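Local coordinates for protein folylpolyglutamate synthase (FolC) (Helicobacter pylori, PDB 6K8C) that probably adds glutamate to dihydropteroate and then further glutamates to tetrahydrofolate and its derivatives, using ATP, in folate metabolism, at residues F162-D166 against I180-L185; L277-L283 against I300-F304. One frame throughout, in Å; residues are numbered along the deposited sequence.

Both contacts illustrate how the helix of a beta-alpha-beta crossover packs against the chain that leads into it, one in each Mur ligase family domain. In contact 1 (162-166 with 180-185) the loop after strand 159-162 lies against the helix that leads on to strand 191-194; in contact 2 (277-283 with 300-304) a beta hairpin meets 300-304. Their centres are about 35 Å apart, their nearest atoms about 24 Å, and they lie on opposite sides of the chain's centre, so they do not touch. Contact 1 borders the glycine-rich segment expected to bind ATP phosphates, as in other P-loop enzymes; contact 2 belongs to the separate glutamate ligase domain.

Contact 1: residues F162-D166 against I180-L185; sequences FTPID and IAQTKL
The carbonyl oxygen I180 O is gripped twice within helix 177-185, in the residue whose CG2 faces the loop. The hydroxyl T183 OG1 donates to I180 O over 3.2 Å, tilted 23° out of the carbonyl plane, and K184 N adds a weak backbone bond to it at 3.3 Å. Toward 162-166 the helix offers mostly carbon. F162 gives the clearest case: L185 CD2 sits over the centre of its ring, 3.8 Å from the centroid and only 7° off the normal, a CH-pi contact. The exception is K184 O, which lies at the ring's edge, near its plane, 3.5 Å from F162 CE1.

Further along the loop, I165 points both its branches at the helix. With CG1 beside the backbone N and anti to the carbonyl carbon (chi1 -64°), I165 CG1 lies 4.0 Å from K184 CD, while I165 CG2 reaches I180 CG2 at 4.0 Å. The lysine therefore contributes its aliphatic chain, and the side chains of I165 and K184 run past each other in opposite directions. I180 CG2 also packs near the carbonyl D166 O.

Several polar backbone atoms of the loop bond elsewhere: Q197 bonds to T163 O and I165 N, and T55 OG1 to D166 N. T55 and N56 belong to the glycine-rich segment before helix 58-70, recognisable as the P-loop. Shape and apolar contact thus join loop to helix, whereas directional bonds fix the loop beside the probable nucleotide site.

Contact 2: residues L277-L283 against I300-F304; sequences LLSPNIL and IKRIF
F304 turns CG beside its backbone N and anti to its carbonyl carbon (chi1 -58°), which carries the ring from 300-304 across to the hairpin, while L283 sets CG anti to its own N (chi1 -177°), which splays its two methyls between I300 and I303. The ring arrives edge first. P280 O lies in the ring plane, 3.5 Å from F304 CE1, and L283 CB is also near that plane, 4.3 Å from F304 CE2. One face is covered from within the same segment, where I303 CG2 stands 3.8 Å above the plane of the F304 ring, over its centre. L277 completes the grouping with both its methyls: CD1 approaches I303 CG2 at 4.2 Å, and CD2 comes obliquely to F304 CZ. Deeper in, L283 CD2 meets I300 CG1 at 4.1 Å, and L283 CD1 lies near I303 CD1.

What presents P280 O to the ring is a tight type I turn from S279 to I282. S279 OG donates to N281 OD1 at 2.7 Å, in the carbonyl plane, and N281 ND2 bonds to E371 O. At the base of the turn, L278 and S279 both face I282 in a classic beta bulge, through weak backbone bonds.

The hairpin forms one margin of the six-stranded sheet, with strand 276-279 outermost and strand 282-285 paired to strand 373-376. Helix 290-303 covers it on the side of L283 and also packs on L374, whereas I282 turns to F385 and Y389 of helix 379-390.

Contact 1: residues F162-D166 against I180-L185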
ATOM      1  N   PHE A 162      -6.014 -11.992   2.545  1.00 24.42           N
ATOM      2  CA  PHE A 162      -5.993 -11.294   3.823  1.00 22.39           C
ATOM      3  C   PHE A 162      -4.557 -11.249   4.323  1.00 25.89           C
ATOM      4  O   PHE A 162      -4.025 -12.261   4.791  1.00 24.74           O
ATOM      5  CB  PHE A 162      -6.926 -11.966   4.829  1.00 23.71           C
ATOM      6  CG  PHE A 162      -8.382 -11.812   4.480  1.00 25.23           C
ATOM      7  CD1 PHE A 162      -9.025 -10.598   4.671  1.00 30.36           C
ATOM      8  CD2 PHE A 162      -9.099 -12.869   3.949  1.00 26.62           C
ATOM      9  CE1 PHE A 162     -10.370 -10.443   4.343  1.00 29.62           C
ATOM     10  CE2 PHE A 162     -10.440 -12.726   3.622  1.00 34.69           C
ATOM     11  CZ  PHE A 162     -11.076 -11.505   3.817  1.00 33.40           C
ATOM     12  N   THR A 163      -3.934 -10.080   4.210  1.00 28.12           N
ATOM     13  CA  THR A 163      -2.611  -9.842   4.770  1.00 22.00           C
ATOM     14  C   THR A 163      -2.746  -9.664   6.283  1.00 27.09           C
ATOM     15  O   THR A 163      -3.860  -9.659   6.815  1.00 27.34           O
ATOM     16  CB  THR A 163      -1.973  -8.639   4.068  1.00 26.71           C
ATOM     17  OG1 THR A 163      -2.577  -7.421   4.520  1.00 25.85           O
ATOM     18  CG2 THR A 163      -2.140  -8.754   2.560  1.00 23.99           C
ATOM     19  N   PRO A 164      -1.635  -9.569   7.023  1.00 24.82           N
ATOM     20  CA  PRO A 164      -1.744  -9.498   8.491  1.00 25.59           C
ATOM     21  C   PRO A 164      -2.562  -8.302   8.967  1.00 32.38           C
ATOM     22  O   PRO A 164      -2.395  -7.178   8.486  1.00 27.70           O
ATOM     23  CB  PRO A 164      -0.284  -9.398   8.942  1.00 34.68           C
ATOM     24  CG  PRO A 164       0.454 -10.186   7.905  1.00 27.51           C
ATOM     25  CD  PRO A 164      -0.237  -9.797   6.606  1.00 26.30           C
ATOM     26  N   ILE A 165      -3.449  -8.562   9.930  1.00 29.66           N
ATOM     27  CA  ILE A 165      -4.391  -7.578  10.459  1.00 27.14           C
ATOM     28  C   ILE A 165      -3.943  -7.171  11.857  1.00 40.05           C
ATOM     29  O   ILE A 165      -3.625  -8.029  12.692  1.00 35.73           O
ATOM     30  CB  ILE A 165      -5.822  -8.140  10.490  1.00 31.55           C
ATOM     31  CG1 ILE A 165      -6.317  -8.428   9.070  1.00 30.96           C
ATOM     32  CG2 ILE A 165      -6.766  -7.183  11.202  1.00 35.50           C
ATOM     33  CD1 ILE A 165      -7.434  -9.452   9.019  1.00 31.36           C
ATOM     34  N   ASP A 166      -3.946  -5.866  12.121  1.00 39.34           N
ATOM     35  CA  ASP A 166      -3.478  -5.330  13.390  1.00 42.98           C
ATOM     36  C   ASP A 166      -4.228  -4.033  13.677  1.00 52.17           C
ATOM     37  O   ASP A 166      -5.139  -3.641  12.940  1.00 41.73           O
ATOM     38  CB  ASP A 166      -1.960  -5.118  13.360  1.00 48.72           C
ATOM     39  CG  ASP A 166      -1.318  -5.278  14.725  1.00 63.02           C
ATOM     40  OD1 ASP A 166      -2.039  -5.173  15.740  1.00 62.54           O
ATOM     41  OD2 ASP A 166      -0.093  -5.515  14.781  1.00 73.48           O
ATOM     42  N   ILE A 180     -11.697  -4.860  14.645  1.00 41.07           N
ATOM     43  CA  ILE A 180     -11.004  -4.609  13.384  1.00 45.90           C
ATOM     44  C   ILE A 180     -11.116  -5.824  12.476  1.00 42.73           C
ATOM     45  O   ILE A 180     -11.481  -5.715  11.298  1.00 42.37           O
ATOM     46  CB  ILE A 180      -9.532  -4.239  13.636  1.00 45.02           C
ATOM     47  CG1 ILE A 180      -9.427  -3.067  14.615  1.00 47.26           C
ATOM     48  CG2 ILE A 180      -8.831  -3.924  12.318  1.00 47.93           C
ATOM     49  CD1 ILE A 180     -10.056  -1.797  14.115  1.00 51.45           C
ATOM     50  N   ALA A 181     -10.816  -7.005  13.023  1.00 34.23           N
ATOM     51  CA  ALA A 181     -10.867  -8.231  12.238  1.00 40.22           C
ATOM     52  C   ALA A 181     -12.261  -8.468  11.675  1.00 44.92           C
ATOM     53  O   ALA A 181     -12.405  -8.928  10.536  1.00 39.77           O
ATOM     54  CB  ALA A 181     -10.430  -9.415  13.099  1.00 38.00           C
ATOM     55  N   GLN A 182     -13.297  -8.140  12.450  1.00 42.39           N
ATOM     56  CA  GLN A 182     -14.666  -8.413  12.025  1.00 44.45           C
ATOM     57  C   GLN A 182     -15.016  -7.657  10.751  1.00 45.27           C
ATOM     58  O   GLN A 182     -15.530  -8.242   9.791  1.00 43.84           O
ATOM     59  CB  GLN A 182     -15.642  -8.052  13.145  1.00 53.00           C
ATOM     60  CG  GLN A 182     -15.821  -9.148  14.170  1.00 58.05           C
ATOM     61  CD  GLN A 182     -16.163 -10.476  13.534  1.00 54.15           C
ATOM     62  OE1 GLN A 182     -17.019 -10.557  12.653  1.00 62.98           O
ATOM     63  NE2 GLN A 182     -15.487 -11.529  13.974  1.00 50.59           N
ATOM     64  N   THR A 183     -14.739  -6.351  10.721  1.00 47.21           N
ATOM     65  CA  THR A 183     -15.126  -5.543   9.567  1.00 49.20           C
ATOM     66  C   THR A 183     -14.378  -5.972   8.310  1.00 50.27           C
ATOM     67  O   THR A 183     -14.951  -5.989   7.214  1.00 51.40           O
ATOM     68  CB  THR A 183     -14.884  -4.061   9.855  1.00 55.16           C
ATOM     69  OG1 THR A 183     -13.480  -3.777   9.790  1.00 63.27           O
ATOM     70  CG2 THR A 183     -15.402  -3.701  11.238  1.00 58.04           C
ATOM     71  N   LYS A 184     -13.097  -6.326   8.448  1.00 33.79           N
ATOM     72  CA  LYS A 184     -12.319  -6.754   7.291  1.00 33.51           C
ATOM     73  C   LYS A 184     -12.769  -8.123   6.794  1.00 35.03           C
ATOM     74  O   LYS A 184     -12.926  -8.332   5.586  1.00 38.22           O
ATOM     75  CB  LYS A 184     -10.829  -6.774   7.642  1.00 37.48           C
ATOM     76  CG  LYS A 184     -10.252  -5.414   8.005  1.00 39.21           C
ATOM     77  CD  LYS A 184      -8.731  -5.444   8.027  1.00 38.77           C
ATOM     78  CE  LYS A 184      -8.147  -4.093   8.433  1.00 33.58           C
ATOM     79  NZ  LYS A 184      -8.354  -3.059   7.389  1.00 36.69           N
ATOM     80  N   LEU A 185     -12.994  -9.063   7.709  1.00 39.32           N
ATOM     81  CA  LEU A 185     -13.244 -10.444   7.325  1.00 32.17           C
ATOM     82  C   LEU A 185     -14.683 -10.702   6.899  1.00 39.55           C
ATOM     83  O   LEU A 185     -14.933 -11.682   6.189  1.00 36.41           O
ATOM     84  CB  LEU A 185     -12.880 -11.380   8.480  1.00 31.10           C
ATOM     85  CG  LEU A 185     -11.389 -11.441   8.812  1.00 33.07           C
ATOM     86  CD1 LEU A 185     -11.174 -11.977  10.222  1.00 37.04           C
ATOM     87  CD2 LEU A 185     -10.653 -12.287   7.787  1.00 33.51           C
TER

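Contact 2: residues L277-L283 against I300-F304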
ATOM      1  N   LEU A 277      15.533   6.712  -3.427  1.00 32.57           N
ATOM      2  CA  LEU A 277      16.448   7.850  -3.464  1.00 36.06           C
ATOM      3  C   LEU A 277      15.787   8.956  -4.268  1.00 38.70           C
ATOM      4  O   LEU A 277      15.828   8.950  -5.500  1.00 42.51           O
ATOM      5  CB  LEU A 277      17.784   7.449  -4.079  1.00 40.56           C
ATOM      6  CG  LEU A 277      18.981   7.186  -3.166  1.00 46.87           C
ATOM      7  CD1 LEU A 277      20.249   7.078  -3.996  1.00 49.22           C
ATOM      8  CD2 LEU A 277      19.127   8.260  -2.098  1.00 36.70           C
ATOM      9  N   LEU A 278      15.155   9.906  -3.574  1.00 34.48           N
ATOM     10  CA  LEU A 278      14.571  11.056  -4.262  1.00 33.38           C
ATOM     11  C   LEU A 278      15.645  11.910  -4.918  1.00 40.42           C
ATOM     12  O   LEU A 278      15.430  12.466  -6.001  1.00 41.59           O
ATOM     13  CB  LEU A 278      13.756  11.896  -3.278  1.00 35.44           C
ATOM     14  CG  LEU A 278      13.057  13.142  -3.829  1.00 42.35           C
ATOM     15  CD1 LEU A 278      11.916  12.752  -4.752  1.00 43.44           C
ATOM     16  CD2 LEU A 278      12.551  14.020  -2.696  1.00 48.49           C
ATOM     17  N   SER A 279      16.802  12.014  -4.285  1.00 39.85           N
ATOM     18  CA  SER A 279      17.909  12.814  -4.783  1.00 39.09           C
ATOM     19  C   SER A 279      19.182  12.151  -4.296  1.00 35.55           C
ATOM     20  O   SER A 279      19.126  11.171  -3.541  1.00 36.22           O
ATOM     21  CB  SER A 279      17.799  14.265  -4.298  1.00 41.27           C
ATOM     22  OG  SER A 279      18.114  14.364  -2.923  1.00 42.87           O
ATOM     23  N   PRO A 280      20.354  12.628  -4.731  1.00 33.98           N
ATOM     24  CA  PRO A 280      21.596  12.022  -4.223  1.00 34.17           C
ATOM     25  C   PRO A 280      21.701  12.015  -2.703  1.00 37.22           C
ATOM     26  O   PRO A 280      22.386  11.145  -2.149  1.00 36.26           O
ATOM     27  CB  PRO A 280      22.694  12.884  -4.854  1.00 41.44           C
ATOM     28  CG  PRO A 280      22.089  13.391  -6.107  1.00 35.85           C
ATOM     29  CD  PRO A 280      20.624  13.574  -5.834  1.00 36.51           C
ATOM     30  N   ASN A 281      21.042  12.945  -2.012  1.00 37.93           N
ATOM     31  CA  ASN A 281      21.188  13.076  -0.566  1.00 35.23           C
ATOM     32  C   ASN A 281      19.881  12.890   0.198  1.00 38.66           C
ATOM     33  O   ASN A 281      19.834  13.198   1.395  1.00 34.89           O
ATOM     34  CB  ASN A 281      21.800  14.438  -0.214  1.00 32.31           C
ATOM     35  CG  ASN A 281      20.843  15.592  -0.457  1.00 40.42           C
ATOM     36  OD1 ASN A 281      19.972  15.515  -1.320  1.00 38.33           O
ATOM     37  ND2 ASN A 281      21.003  16.671   0.307  1.00 35.96           N
ATOM     38  N   ILE A 282      18.817  12.402  -0.440  1.00 27.58           N
ATOM     39  CA  ILE A 282      17.543  12.201   0.246  1.00 25.89           C
ATOM     40  C   ILE A 282      17.028  10.800  -0.069  1.00 34.33           C
ATOM     41  O   ILE A 282      16.713  10.491  -1.226  1.00 30.63           O
ATOM     42  CB  ILE A 282      16.501  13.263  -0.126  1.00 34.14           C
ATOM     43  CG1 ILE A 282      16.996  14.659   0.260  1.00 30.15           C
ATOM     44  CG2 ILE A 282      15.183  12.991   0.592  1.00 27.79           C
ATOM     45  CD1 ILE A 282      16.111  15.766  -0.272  1.00 37.18           C
ATOM     46  N   LEU A 283      16.953   9.958   0.955  1.00 27.95           N
ATOM     47  CA  LEU A 283      16.295   8.664   0.895  1.00 25.59           C
ATOM     48  C   LEU A 283      14.920   8.795   1.543  1.00 30.18           C
ATOM     49  O   LEU A 283      14.783   9.421   2.598  1.00 29.76           O
ATOM     50  CB  LEU A 283      17.149   7.608   1.614  1.00 29.99           C
ATOM     51  CG  LEU A 283      16.729   6.137   1.646  1.00 36.70           C
ATOM     52  CD1 LEU A 283      16.802   5.511   0.255  1.00 33.67           C
ATOM     53  CD2 LEU A 283      17.621   5.385   2.621  1.00 36.76           C
ATOM     54  N   ILE A 300      21.173   2.570   4.310  1.00 36.01           N
ATOM     55  CA  ILE A 300      21.941   3.767   4.637  1.00 30.74           C
ATOM     56  C   ILE A 300      23.433   3.453   4.654  1.00 40.53           C
ATOM     57  O   ILE A 300      24.254   4.236   4.159  1.00 38.64           O
ATOM     58  CB  ILE A 300      21.472   4.351   5.982  1.00 30.84           C
ATOM     59  CG1 ILE A 300      20.113   5.045   5.827  1.00 31.58           C
ATOM     60  CG2 ILE A 300      22.501   5.329   6.518  1.00 26.40           C
ATOM     61  CD1 ILE A 300      19.465   5.390   7.163  1.00 29.86           C
ATOM     62  N   LYS A 301      23.809   2.308   5.230  1.00 37.23           N
ATOM     63  CA  LYS A 301      25.217   1.920   5.246  1.00 38.08           C
ATOM     64  C   LYS A 301      25.756   1.752   3.832  1.00 42.97           C
ATOM     65  O   LYS A 301      26.858   2.215   3.519  1.00 51.48           O
ATOM     66  CB  LYS A 301      25.404   0.628   6.040  1.00 39.42           C
ATOM     67  CG  LYS A 301      25.058   0.719   7.519  1.00 37.83           C
ATOM     68  CD  LYS A 301      25.055  -0.668   8.144  1.00 49.90           C
ATOM     69  CE  LYS A 301      25.063  -0.612   9.662  1.00 49.17           C
ATOM     70  NZ  LYS A 301      24.948  -1.978  10.258  1.00 50.50           N
ATOM     71  N   ARG A 302      24.992   1.092   2.961  1.00 40.05           N
ATOM     72  CA  ARG A 302      25.452   0.879   1.592  1.00 54.19           C
ATOM     73  C   ARG A 302      25.560   2.197   0.835  1.00 53.39           C
ATOM     74  O   ARG A 302      26.570   2.472   0.178  1.00 57.14           O
ATOM     75  CB  ARG A 302      24.506  -0.078   0.865  1.00 57.16           C
ATOM     76  CG  ARG A 302      24.814  -0.234  -0.620  1.00 72.07           C
ATOM     77  CD  ARG A 302      23.824  -1.160  -1.315  1.00 76.37           C
ATOM     78  NE  ARG A 302      22.508  -0.549  -1.479  1.00 73.20           N
ATOM     79  CZ  ARG A 302      22.080   0.010  -2.606  1.00 77.09           C
ATOM     80  NH1 ARG A 302      20.863   0.538  -2.669  1.00 73.27           N
ATOM     81  NH2 ARG A 302      22.868   0.044  -3.673  1.00 75.43           N
ATOM     82  N   ILE A 303      24.527   3.033   0.929  1.00 53.41           N
ATOM     83  CA  ILE A 303      24.414   4.186   0.043  1.00 50.12           C
ATOM     84  C   ILE A 303      25.286   5.339   0.527  1.00 53.18           C
ATOM     85  O   ILE A 303      26.031   5.938  -0.257  1.00 49.08           O
ATOM     86  CB  ILE A 303      22.938   4.601  -0.089  1.00 46.24           C
ATOM     87  CG1 ILE A 303      22.146   3.488  -0.780  1.00 49.14           C
ATOM     88  CG2 ILE A 303      22.811   5.918  -0.852  1.00 46.83           C
ATOM     89  CD1 ILE A 303      20.693   3.830  -1.036  1.00 57.12           C
ATOM     90  N   PHE A 304      25.214   5.670   1.817  1.00 39.31           N
ATOM     91  CA  PHE A 304      25.935   6.825   2.340  1.00 39.83           C
ATOM     92  C   PHE A 304      27.196   6.468   3.114  1.00 50.24           C
ATOM     93  O   PHE A 304      28.124   7.282   3.159  1.00 54.35           O
ATOM     94  CB  PHE A 304      25.022   7.659   3.242  1.00 41.76           C
ATOM     95  CG  PHE A 304      23.784   8.151   2.556  1.00 41.68           C
ATOM     96  CD1 PHE A 304      23.871   9.030   1.491  1.00 41.40           C
ATOM     97  CD2 PHE A 304      22.530   7.733   2.975  1.00 36.19           C
ATOM     98  CE1 PHE A 304      22.731   9.489   0.858  1.00 33.34           C
ATOM     99  CE2 PHE A 304      21.386   8.184   2.344  1.00 35.48           C
ATOM    100  CZ  PHE A 304      21.487   9.065   1.284  1.00 39.17           C
TER